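Local coordinates for choline dehydrogenase and related flavoproteins (Aspergillus oryzae, PDB 3Q9T), which oxidises formate as a flavin-dependent oxidase of the glucose-methanol-choline oxidoreductase family, carrying 8-formyl-FAD as its bound cofactor, at residues P308-V313 / E462-S467; V420-R425 / Q506-P511; L455-M460 / R499-R504. All coordinates share one frame; numbering follows the deposited sequence. Where two conformers were deposited one is given.

Contact 1: P308-V313 / E462-S467; sequences PGVPFV and EGIRFS
Ile464 and Ser467 of helix segment 462-467 come down on Val310 and Phe312 of strand 308-313, with the two axes 10.0 Å apart and inclined by 33°. No hydrogen bond passes between the segments; carbon meets carbon throughout. Start at Gly463: its carbonyl oxygen takes the backbone N of Ser467, as the helix requires, and also Ser467 OG at 2.8 Å. Next comes Ile464, which touches both strand residues with different branches. CG1 lies beside the backbone N (chi1 -60°) and the chain runs on extended, which carries Ile464 CD1 out to Val310 CG1 at 3.7 Å; the two side chains cross at about a right angle. The other branch, CG2, approaches Phe312 CD2 more loosely at 4.5 Å, oblique to the ring. Phe466 rests on Leu394 of strand 392-397. One turn on from Gly463, Ser467 sets its CB in the plane of the Phe312 ring, at the edge, 3.8 Å from both CE2 and CZ, and it too touches Leu394. With OG turned back to Gly463 O, the hydroxyl is satisfied within the helix, and the buried phenyl edge meets a methylene. Around the Phe312 ring, Val419 and Val421 of the adjoining strand 415-423 and the inclined ring of Tyr468 complete the setting. Between Val310 and Phe312, Pro311 points away from the helix, so alternate residues of the strand serve this side. A helix laid on one side of a large, mainly antiparallel sheet in this way is consistent with the substrate-binding domain of GMC oxidoreductases.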
loop_
_atom_site.group_PDB
_atom_site.type_symbol
_atom_site.label_atom_id
_atom_site.label_comp_id
_atom_site.label_asym_id
_atom_site.label_seq_id
_atom_site.Cartn_x
_atom_site.Cartn_y
_atom_site.Cartn_z
ATOM N N PRO A 308 -6.746 3.780 14.952
ATOM C CA PRO A 308 -5.734 4.276 14.011
ATOM C C PRO A 308 -4.773 5.167 14.787
ATOM O O PRO A 308 -5.189 5.773 15.772
ATOM C CB PRO A 308 -6.555 5.111 13.029
ATOM C CG PRO A 308 -7.677 5.652 13.876
ATOM C CD PRO A 308 -7.933 4.657 14.994
ATOM N N GLY A 309 -3.507 5.206 14.381
ATOM C CA GLY A 309 -2.520 6.021 15.050
ATOM C C GLY A 309 -1.764 6.782 13.982
ATOM O O GLY A 309 -1.445 6.212 12.942
ATOM N N VAL A 310 -1.528 8.074 14.205
ATOM C CA VAL A 310 -0.540 8.791 13.409
ATOM C C VAL A 310 0.626 9.225 14.295
ATOM O O VAL A 310 0.554 10.241 14.978
ATOM C CB VAL A 310 -1.138 10.005 12.652
ATOM C CG1 VAL A 310 -0.025 10.821 11.983
ATOM C CG2 VAL A 310 -2.159 9.535 11.627
ATOM N N PRO A 311 1.703 8.437 14.307
ATOM C CA PRO A 311 2.854 8.865 15.101
ATOM C C PRO A 311 3.647 9.933 14.368
ATOM O O PRO A 311 3.589 10.021 13.141
ATOM C CB PRO A 311 3.704 7.591 15.213
ATOM C CG PRO A 311 2.856 6.471 14.661
ATOM C CD PRO A 311 1.895 7.105 13.718
ATOM N N PHE A 312 4.393 10.730 15.118
ATOM C CA PHE A 312 5.307 11.687 14.525
ATOM C C PHE A 312 6.533 11.872 15.412
ATOM O O PHE A 312 6.446 11.772 16.640
ATOM C CB PHE A 312 4.593 13.018 14.240
ATOM C CG PHE A 312 4.224 13.801 15.463
ATOM C CD1 PHE A 312 5.160 14.601 16.101
ATOM C CD2 PHE A 312 2.926 13.764 15.964
ATOM C CE1 PHE A 312 4.807 15.345 17.226
ATOM C CE2 PHE A 312 2.573 14.505 17.085
ATOM C CZ PHE A 312 3.520 15.302 17.715
ATOM N N VAL A 313 7.674 12.116 14.782
ATOM C CA VAL A 313 8.939 12.253 15.507
ATOM C C VAL A 313 9.456 13.699 15.548
ATOM O O VAL A 313 9.464 14.401 14.536
ATOM C CB VAL A 313 10.031 11.379 14.881
ATOM C CG1 VAL A 313 11.414 11.739 15.460
ATOM C CG2 VAL A 313 9.707 9.889 15.077
ATOM N N GLU A 462 -6.709 17.126 14.235
ATOM C CA GLU A 462 -6.762 18.007 15.401
ATOM C C GLU A 462 -6.003 17.487 16.621
ATOM O O GLU A 462 -5.597 18.275 17.470
ATOM C CB GLU A 462 -8.211 18.347 15.755
ATOM C CG GLU A 462 -8.904 19.156 14.652
ATOM C CD GLU A 462 -8.090 20.377 14.258
ATOM O OE1 GLU A 462 -7.569 21.047 15.173
ATOM O OE2 GLU A 462 -7.945 20.647 13.048
ATOM N N GLY A 463 -5.807 16.169 16.712
ATOM C CA GLY A 463 -5.047 15.608 17.819
ATOM C C GLY A 463 -3.549 15.745 17.596
ATOM O O GLY A 463 -2.769 15.826 18.541
ATOM N N ILE A 464 -3.142 15.724 16.331
ATOM C CA ILE A 464 -1.802 16.119 15.957
ATOM C C ILE A 464 -1.617 17.613 16.301
ATOM O O ILE A 464 -0.615 17.989 16.895
ATOM C CB ILE A 464 -1.556 15.867 14.450
ATOM C CG1 ILE A 464 -1.727 14.377 14.121
ATOM C CG2 ILE A 464 -0.160 16.330 14.031
ATOM C CD1 ILE A 464 -1.658 14.070 12.606
ATOM N N ARG A 465 -2.586 18.465 15.964
ATOM C CA ARG A 465 -2.434 19.894 16.261
ATOM C C ARG A 465 -2.302 20.113 17.779
ATOM O O ARG A 465 -1.372 20.779 18.236
ATOM C CB ARG A 465 -3.573 20.728 15.678
ATOM C CG ARG A 465 -3.250 22.240 15.615
ATOM C CD ARG A 465 -4.486 23.057 15.232
ATOM N NE ARG A 465 -5.189 22.445 14.112
ATOM C CZ ARG A 465 -4.774 22.488 12.849
ATOM N NH1 ARG A 465 -3.653 23.133 12.534
ATOM N NH2 ARG A 465 -5.480 21.875 11.900
ATOM N N PHE A 466 -3.212 19.532 18.554
ATOM C CA PHE A 466 -3.102 19.578 20.008
ATOM C C PHE A 466 -1.706 19.159 20.490
ATOM O O PHE A 466 -1.130 19.825 21.347
ATOM C CB PHE A 466 -4.170 18.698 20.653
ATOM C CG PHE A 466 -3.967 18.466 22.124
ATOM C CD1 PHE A 466 -4.765 19.115 23.058
ATOM C CD2 PHE A 466 -2.990 17.579 22.578
ATOM C CE1 PHE A 466 -4.588 18.897 24.417
ATOM C CE2 PHE A 466 -2.804 17.355 23.928
ATOM C CZ PHE A 466 -3.605 18.011 24.855
ATOM N N SER A 467 -1.167 18.063 19.946
ATOM C CA SER A 467 0.148 17.585 20.370
ATOM C C SER A 467 1.263 18.565 20.024
ATOM O O SER A 467 2.200 18.743 20.811
ATOM C CB SER A 467 0.479 16.203 19.788
ATOM O OG SER A 467 -0.500 15.253 20.138
#

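Contact 2: V420-R425 / Q506-P511; sequences VVDLVR and QTAFHP. With FAY ([(2R,3S,4R,5R)-5-(6-amino-9H-purin-9-yl)-3,4-dihydroxytetrahydrofuran-2-yl]methyl (2R,3S,4S)-5-(8-formyl-7-methyl-2,4-dioxo-3,4-dihydrobenzo[g]pteridin-10(2H)-yl)-2,3,4-trihydroxypentyl dihydrogen diphosphate), chain D.
Asp422 faces His510 across this contact, its OD2 near the imidazole plane at the ring edge and 3.3 Å from His510 CE1. The segment 506-511 makes an ST turn at Thr507 as it leaves its short strand and enters the flavin site. His510 lies next to the isoalloxazine, its CD2 4.1 Å from FAY C10. This placement is consistent with His510 being the histidine of the His-Arg pair found at the catalytic site of formate oxidase. The carboxylate and imidazole planes are 30° apart, and the side chains arrive from opposite directions. No hydrogen bond joins them: ND1 of His510 is instead bonded to ND1 of His307, whose ring stands about perpendicular to that of His510. Asp422 extends from strand 420-423 with CG anti to the backbone N (chi1 178°), and this also brings OD2 to 3.5 Å from Ala508 CB. Ala508 packs on His510 in turn, its carbonyl carbon lying over the centre of one imidazole face. Phe509 packs against the dimethylbenzene-derived edge of the isoalloxazine, at its C7 methyl. FAY C7M sits over one face of the phenyl ring, offset toward the rim and 3.5 Å from Phe509 CD1, while Thr507 O lies over the centre of the opposite face. Behind these residues, the turn is held by Thr507 OG1, which accepts from Phe509 N at 2.8 Å and is also hydrogen-bonded to Asp306 OD2. Further back, the amide of Gln506 curls over the following residue: NE2, bonded to Ala403 O as well, donates to Thr507 O at 3.1 Å, with an N-H...O angle of 162° and the acceptor nearly in the amide plane.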
loop_
_atom_site.group_PDB
_atom_site.type_symbol
_atom_site.label_atom_id
_atom_site.label_comp_id
_atom_site.label_asym_id
_atom_site.label_seq_id
_atom_site.Cartn_x
_atom_site.Cartn_y
_atom_site.Cartn_z
ATOM N N VAL A 420 2.973 9.141 19.767
ATOM C CA VAL A 420 1.977 8.305 19.128
ATOM C C VAL A 420 0.591 8.940 19.322
ATOM O O VAL A 420 0.062 8.980 20.436
ATOM C CB VAL A 420 2.021 6.859 19.680
ATOM C CG1 VAL A 420 1.072 5.982 18.915
ATOM C CG2 VAL A 420 3.437 6.299 19.585
ATOM N N VAL A 421 0.028 9.475 18.246
ATOM C CA VAL A 421 -1.304 10.067 18.324
ATOM C C VAL A 421 -2.346 8.998 17.978
ATOM O O VAL A 421 -2.584 8.645 16.810
ATOM C CB VAL A 421 -1.430 11.352 17.468
ATOM C CG1 VAL A 421 -2.739 12.058 17.754
ATOM C CG2 VAL A 421 -0.289 12.287 17.785
ATOM N N ASP A 422 -2.920 8.443 19.037
ATOM C CA ASP A 422 -3.806 7.302 18.946
ATOM C C ASP A 422 -5.266 7.763 19.096
ATOM O O ASP A 422 -5.668 8.194 20.175
ATOM C CB ASP A 422 -3.417 6.338 20.065
ATOM C CG ASP A 422 -4.297 5.115 20.133
ATOM O OD1 ASP A 422 -5.422 5.140 19.582
ATOM O OD2 ASP A 422 -3.865 4.128 20.773
ATOM N N LEU A 423 -6.046 7.683 18.018
ATOM C CA LEU A 423 -7.478 8.051 18.073
ATOM C C LEU A 423 -8.195 6.886 18.746
ATOM O O LEU A 423 -8.321 5.777 18.196
ATOM C CB LEU A 423 -8.038 8.265 16.677
ATOM C CG LEU A 423 -9.248 9.142 16.360
ATOM C CD1 LEU A 423 -10.036 8.479 15.234
ATOM C CD2 LEU A 423 -10.146 9.430 17.558
ATOM N N VAL A 424 -8.654 7.136 19.955
ATOM C CA VAL A 424 -9.032 6.067 20.851
ATOM C C VAL A 424 -10.552 5.814 20.764
ATOM O O VAL A 424 -11.048 4.722 21.064
ATOM C CB VAL A 424 -8.505 6.474 22.252
ATOM C CG1 VAL A 424 -9.596 6.541 23.262
ATOM C CG2 VAL A 424 -7.305 5.613 22.658
ATOM N N ARG A 425 -11.276 6.821 20.283
ATOM C CA ARG A 425 -12.720 6.736 20.065
ATOM C C ARG A 425 -13.086 7.094 18.621
ATOM O O ARG A 425 -13.731 8.113 18.384
ATOM C CB ARG A 425 -13.436 7.692 21.017
ATOM C CG ARG A 425 -13.382 7.235 22.479
ATOM C CD ARG A 425 -14.636 6.487 22.864
ATOM N NE ARG A 425 -14.886 5.348 21.985
ATOM C CZ ARG A 425 -14.440 4.111 22.195
ATOM N NH1 ARG A 425 -13.692 3.809 23.254
ATOM N NH2 ARG A 425 -14.731 3.165 21.329
ATOM N N GLN A 506 -1.040 4.322 11.034
ATOM C CA GLN A 506 -0.809 2.883 11.148
ATOM C C GLN A 506 -1.745 2.363 12.209
ATOM O O GLN A 506 -2.393 3.146 12.906
ATOM C CB GLN A 506 0.640 2.579 11.579
ATOM C CG GLN A 506 1.008 3.206 12.908
ATOM C CD GLN A 506 2.357 2.756 13.410
ATOM O OE1 GLN A 506 3.407 3.230 12.945
ATOM N NE2 GLN A 506 2.346 1.814 14.352
ATOM N N THR A 507 -1.801 1.043 12.348
ATOM C CA THR A 507 -2.477 0.428 13.485
ATOM C C THR A 507 -1.802 0.861 14.778
ATOM O O THR A 507 -0.576 0.951 14.841
ATOM C CB THR A 507 -2.424 -1.117 13.403
ATOM O OG1 THR A 507 -3.066 -1.676 14.555
ATOM C CG2 THR A 507 -0.972 -1.613 13.353
ATOM N N ALA A 508 -2.588 1.133 15.815
ATOM C CA ALA A 508 -1.997 1.350 17.134
ATOM C C ALA A 508 -1.834 0.006 17.859
ATOM O O ALA A 508 -1.539 -0.031 19.044
ATOM C CB ALA A 508 -2.841 2.322 17.950
ATOM N N PHE A 509 -2.041 -1.088 17.122
ATOM C CA PHE A 509 -1.853 -2.467 17.614
ATOM C C PHE A 509 -2.965 -2.986 18.542
ATOM O O PHE A 509 -2.717 -3.874 19.353
ATOM C CB PHE A 509 -0.476 -2.647 18.275
ATOM C CG PHE A 509 0.686 -2.226 17.394
ATOM C CD1 PHE A 509 1.038 -2.973 16.278
ATOM C CD2 PHE A 509 1.427 -1.095 17.691
ATOM C CE1 PHE A 509 2.104 -2.600 15.465
ATOM C CE2 PHE A 509 2.497 -0.717 16.883
ATOM C CZ PHE A 509 2.839 -1.476 15.776
ATOM N N HIS A 510 -4.188 -2.469 18.393
ATOM C CA HIS A 510 -5.311 -2.888 19.245
ATOM C C HIS A 510 -6.522 -3.473 18.510
ATOM O O HIS A 510 -7.655 -3.124 18.834
ATOM C CB HIS A 510 -5.799 -1.706 20.108
ATOM C CG HIS A 510 -4.691 -0.919 20.732
ATOM N ND1 HIS A 510 -4.772 0.441 20.948
ATOM C CD2 HIS A 510 -3.467 -1.299 21.174
ATOM C CE1 HIS A 510 -3.642 0.866 21.483
ATOM N NE2 HIS A 510 -2.835 -0.170 21.636
ATOM N N PRO A 511 -6.312 -4.381 17.542
ATOM C CA PRO A 511 -7.499 -4.942 16.866
ATOM C C PRO A 511 -8.426 -5.771 17.795
ATOM O O PRO A 511 -7.947 -6.441 18.713
ATOM C CB PRO A 511 -6.886 -5.841 15.789
ATOM C CG PRO A 511 -5.550 -6.220 16.359
ATOM C CD PRO A 511 -5.065 -4.992 17.063
HETATM P P FAY D . -5.050 -12.115 22.447
HETATM N N1 FAY D . -1.871 -3.546 24.362
HETATM C C2 FAY D . -1.585 -2.864 25.542
HETATM O O2 FAY D . -2.372 -2.900 26.481
HETATM N N3 FAY D . -0.275 -2.560 25.850
HETATM C C4 FAY D . 0.619 -2.390 24.822
HETATM O O4 FAY D . 1.456 -1.475 24.937
HETATM N N5 FAY D . 1.227 -2.927 22.578
HETATM C C6 FAY D . 2.134 -3.845 20.615
HETATM C C7 FAY D . 2.122 -4.773 19.588
HETATM C C8 FAY D . 1.058 -5.676 19.490
HETATM O O8 FAY D . 0.366 -7.691 18.516
HETATM C C9 FAY D . 0.087 -5.710 20.500
HETATM P PA FAY D . -2.771 -13.172 21.143
HETATM C "C1'" FAY D . -2.154 -5.651 22.400
HETATM C C10 FAY D . -0.924 -3.635 23.369
HETATM N N10 FAY D . -1.025 -4.618 22.381
HETATM N N1A FAY D . -2.336 -22.323 15.171
HETATM O O1A FAY D . -2.126 -12.801 19.850
HETATM C C1B FAY D . -1.654 -18.356 18.542
HETATM O O1P FAY D . -5.083 -13.178 23.518
HETATM C "C2'" FAY D . -1.836 -6.835 23.342
HETATM O "O2'" FAY D . -0.527 -7.214 23.106
HETATM C C2A FAY D . -1.761 -22.373 16.427
HETATM O O2A FAY D . -2.057 -12.652 22.353
HETATM C C2B FAY D . -0.699 -17.184 18.402
HETATM O O2B FAY D . 0.635 -17.580 18.140
HETATM O O2P FAY D . -6.453 -11.748 21.998
HETATM C "C3'" FAY D . -2.731 -8.116 23.410
HETATM O "O3'" FAY D . -2.029 -9.351 23.535
HETATM N N3A FAY D . -1.653 -21.225 17.196
HETATM C C3B FAY D . -0.820 -16.537 19.764
HETATM O O3B FAY D . 0.021 -17.218 20.661
HETATM O O3P FAY D . -4.287 -12.678 21.144
HETATM C "C4'" FAY D . -3.723 -8.280 22.285
HETATM O "O4'" FAY D . -4.406 -7.033 22.188
HETATM C C4A FAY D . -2.122 -20.046 16.713
HETATM C C4B FAY D . -2.240 -16.836 20.178
HETATM O O4B FAY D . -2.717 -17.851 19.311
HETATM C C4X FAY D . 0.279 -2.932 23.569
HETATM C "C5'" FAY D . -4.689 -9.456 22.568
HETATM O "O5'" FAY D . -4.207 -10.774 22.870
HETATM C C5A FAY D . -2.713 -19.979 15.454
HETATM C C5B FAY D . -3.110 -15.597 20.105
HETATM O O5B FAY D . -2.816 -14.796 21.223
HETATM C C5X FAY D . 1.052 -3.746 21.484
HETATM C C6A FAY D . -2.818 -21.126 14.669
HETATM N N6A FAY D . -3.295 -21.043 13.420
HETATM N N7A FAY D . -3.087 -18.701 15.238
HETATM C C7M FAY D . 3.165 -4.647 18.503
HETATM C C8A FAY D . -2.765 -17.959 16.319
HETATM C C8M FAY D . 1.255 -6.879 18.651
HETATM C C9A FAY D . 0.040 -4.720 21.479
HETATM N N9A FAY D . -2.164 -18.775 17.231
#

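Contact 3: L455-M460 / R499-R504; sequences LDIIAM and RAVLDR
Ile457 and Val501, whose CA atoms are 6.7 Å apart, mark the crossing of helix segments 455-460 and 499-504, which meet almost perpendicularly at 96° with their axes 9.8 Å apart. Val501 points toward the other helix and is held between Met460 and Ile457. Its CG1 lies 3.7 Å from Met460 CG, and CG2 of the same valine is 4.1 Å from that methylene. On the Ile457 side the fit is slacker, with Ile457 CG2 at 4.4 Å from Val501 CB. Ile457 sends its other branch to Leu502: Ile457 CD1 meets Leu502 CD2 at 3.7 Å, the two side chains lying roughly perpendicular. This is orthogonal helix-helix packing, entirely apolar between the segments, and it sets helix 494-504 across the early turns of helix 454-473. Met460 first swings CG to the side opposite its own amide nitrogen (chi1 178°); this first step places the CG methylene against Val501, and bends at chi2 and chi3 turn the end of the chain to Val421 and Leu423 of the neighbouring strand. Asp456 is hydrogen-bonded to Ser428 OG and the backbone N of Ile427. Asp503 uses OD1 for the hydroxyl of Tyr77 and OD2 for His407 ND1 of the second subunit, which brings helix 494-504 to the dimer interface.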
loop_
_atom_site.group_PDB
_atom_site.type_symbol
_atom_site.label_atom_id
_atom_site.label_comp_id
_atom_site.label_asym_id
_atom_site.label_seq_id
_atom_site.Cartn_x
_atom_site.Cartn_y
_atom_site.Cartn_z
ATOM N N LEU A 455 -14.894 12.362 9.486
ATOM C CA LEU A 455 -14.780 12.944 10.834
ATOM C C LEU A 455 -13.551 12.426 11.577
ATOM O O LEU A 455 -12.916 13.175 12.301
ATOM C CB LEU A 455 -16.018 12.654 11.679
ATOM C CG LEU A 455 -17.074 13.708 12.000
ATOM C CD1 LEU A 455 -17.333 13.736 13.524
ATOM C CD2 LEU A 455 -16.746 15.104 11.455
ATOM N N ASP A 456 -13.224 11.144 11.391
ATOM C CA ASP A 456 -12.040 10.539 12.017
ATOM C C ASP A 456 -10.770 11.221 11.544
ATOM O O ASP A 456 -9.820 11.380 12.308
ATOM C CB ASP A 456 -11.946 9.032 11.719
ATOM C CG ASP A 456 -12.727 8.171 12.712
ATOM O OD1 ASP A 456 -13.338 8.728 13.650
ATOM O OD2 ASP A 456 -12.723 6.921 12.557
ATOM N N ILE A 457 -10.728 11.588 10.264
ATOM C CA ILE A 457 -9.567 12.287 9.725
ATOM C C ILE A 457 -9.455 13.655 10.403
ATOM O O ILE A 457 -8.377 14.087 10.801
ATOM C CB ILE A 457 -9.671 12.480 8.178
ATOM C CG1 ILE A 457 -9.706 11.120 7.461
ATOM C CG2 ILE A 457 -8.530 13.347 7.660
ATOM C CD1 ILE A 457 -9.817 11.222 5.930
ATOM N N ILE A 458 -10.590 14.321 10.553
ATOM C CA ILE A 458 -10.615 15.650 11.169
ATOM C C ILE A 458 -10.148 15.587 12.622
ATOM O O ILE A 458 -9.380 16.433 13.063
ATOM C CB ILE A 458 -12.019 16.289 11.066
ATOM C CG1 ILE A 458 -12.278 16.677 9.617
ATOM C CG2 ILE A 458 -12.156 17.483 12.000
ATOM C CD1 ILE A 458 -13.722 16.689 9.235
ATOM N N ALA A 459 -10.590 14.571 13.356
ATOM C CA ALA A 459 -10.153 14.405 14.735
ATOM C C ALA A 459 -8.655 14.093 14.801
ATOM O O ALA A 459 -7.925 14.672 15.616
ATOM C CB ALA A 459 -10.964 13.304 15.434
ATOM N N MET A 460 -8.193 13.188 13.940
ATOM C CA MET A 460 -6.780 12.813 13.952
ATOM C C MET A 460 -5.912 14.012 13.641
ATOM O O MET A 460 -4.909 14.247 14.312
ATOM C CB MET A 460 -6.466 11.664 12.987
ATOM C CG MET A 460 -4.979 11.309 12.977
ATOM S SD MET A 460 -4.440 10.713 14.594
ATOM C CE MET A 460 -4.861 8.945 14.455
ATOM N N ARG A 499 -4.117 14.215 3.486
ATOM C CA ARG A 499 -3.211 13.274 2.847
ATOM C C ARG A 499 -2.199 12.729 3.857
ATOM O O ARG A 499 -1.916 11.529 3.892
ATOM C CB ARG A 499 -2.485 13.964 1.693
ATOM C CG ARG A 499 -1.366 13.140 1.079
ATOM C CD ARG A 499 -1.889 12.070 0.134
ATOM N NE ARG A 499 -0.811 11.231 -0.391
ATOM C CZ ARG A 499 -0.984 10.272 -1.295
ATOM N NH1 ARG A 499 -2.192 10.037 -1.785
ATOM N NH2 ARG A 499 0.044 9.551 -1.705
ATOM N N ALA A 500 -1.657 13.621 4.676
ATOM C CA ALA A 500 -0.714 13.244 5.725
ATOM C C ALA A 500 -1.283 12.179 6.667
ATOM O O ALA A 500 -0.610 11.199 6.976
ATOM C CB ALA A 500 -0.295 14.476 6.526
ATOM N N VAL A 501 -2.519 12.372 7.121
ATOM C CA VAL A 501 -3.131 11.429 8.055
ATOM C C VAL A 501 -3.291 10.044 7.418
ATOM O O VAL A 501 -2.880 9.029 7.979
ATOM C CB VAL A 501 -4.487 11.952 8.559
ATOM C CG1 VAL A 501 -5.226 10.877 9.312
ATOM C CG2 VAL A 501 -4.282 13.180 9.440
ATOM N N LEU A 502 -3.867 10.005 6.223
ATOM C CA LEU A 502 -4.067 8.738 5.540
ATOM C C LEU A 502 -2.742 8.046 5.229
ATOM O O LEU A 502 -2.621 6.825 5.354
ATOM C CB LEU A 502 -4.896 8.910 4.262
ATOM C CG LEU A 502 -6.293 9.514 4.448
ATOM C CD1 LEU A 502 -6.954 9.707 3.112
ATOM C CD2 LEU A 502 -7.169 8.652 5.370
ATOM N N ASP A 503 -1.754 8.816 4.819
ATOM C CA ASP A 503 -0.530 8.222 4.304
ATOM C C ASP A 503 0.462 7.862 5.399
ATOM O O ASP A 503 1.399 7.092 5.174
ATOM C CB ASP A 503 0.133 9.138 3.269
ATOM C CG ASP A 503 1.059 8.381 2.355
ATOM O OD1 ASP A 503 0.663 7.288 1.888
ATOM O OD2 ASP A 503 2.184 8.858 2.118
ATOM N N ARG A 504 0.259 8.413 6.585
ATOM C CA ARG A 504 1.220 8.231 7.657
ATOM C C ARG A 504 0.671 7.436 8.829
ATOM O O ARG A 504 1.403 7.131 9.785
ATOM C CB ARG A 504 1.653 9.587 8.177
ATOM C CG ARG A 504 2.661 10.275 7.327
ATOM C CD ARG A 504 3.729 10.799 8.239
ATOM N NE ARG A 504 3.724 12.233 8.207
ATOM C CZ ARG A 504 4.483 13.003 8.970
ATOM N NH1 ARG A 504 5.288 12.470 9.882
ATOM N NH2 ARG A 504 4.402 14.319 8.826
#

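Following the chain from the N terminus, strand 308-313 is laid down first, and contact 1 closes its long loop when helix 454-473 reaches 462-467. Before that, segment 420-425, on strand 415-423, has paired with 308-313, opening the loop that contact 2 shuts at 506-511; contacts 1 and 2 therefore cross. Contact 3 starts at 455-460 and ends at 499-504, wholly within the span of contact 2, but it too crosses contact 1. Helix 454-473 serves contacts 1 and 3, and Met460 CE reaches Val421 O at 3.3 Å. Together the three contacts tie the sheet, its backing helices and the flavin-site turn, helped by a probable hydrogen bond of 2.7 Å from Gln506 N to Gly309 O.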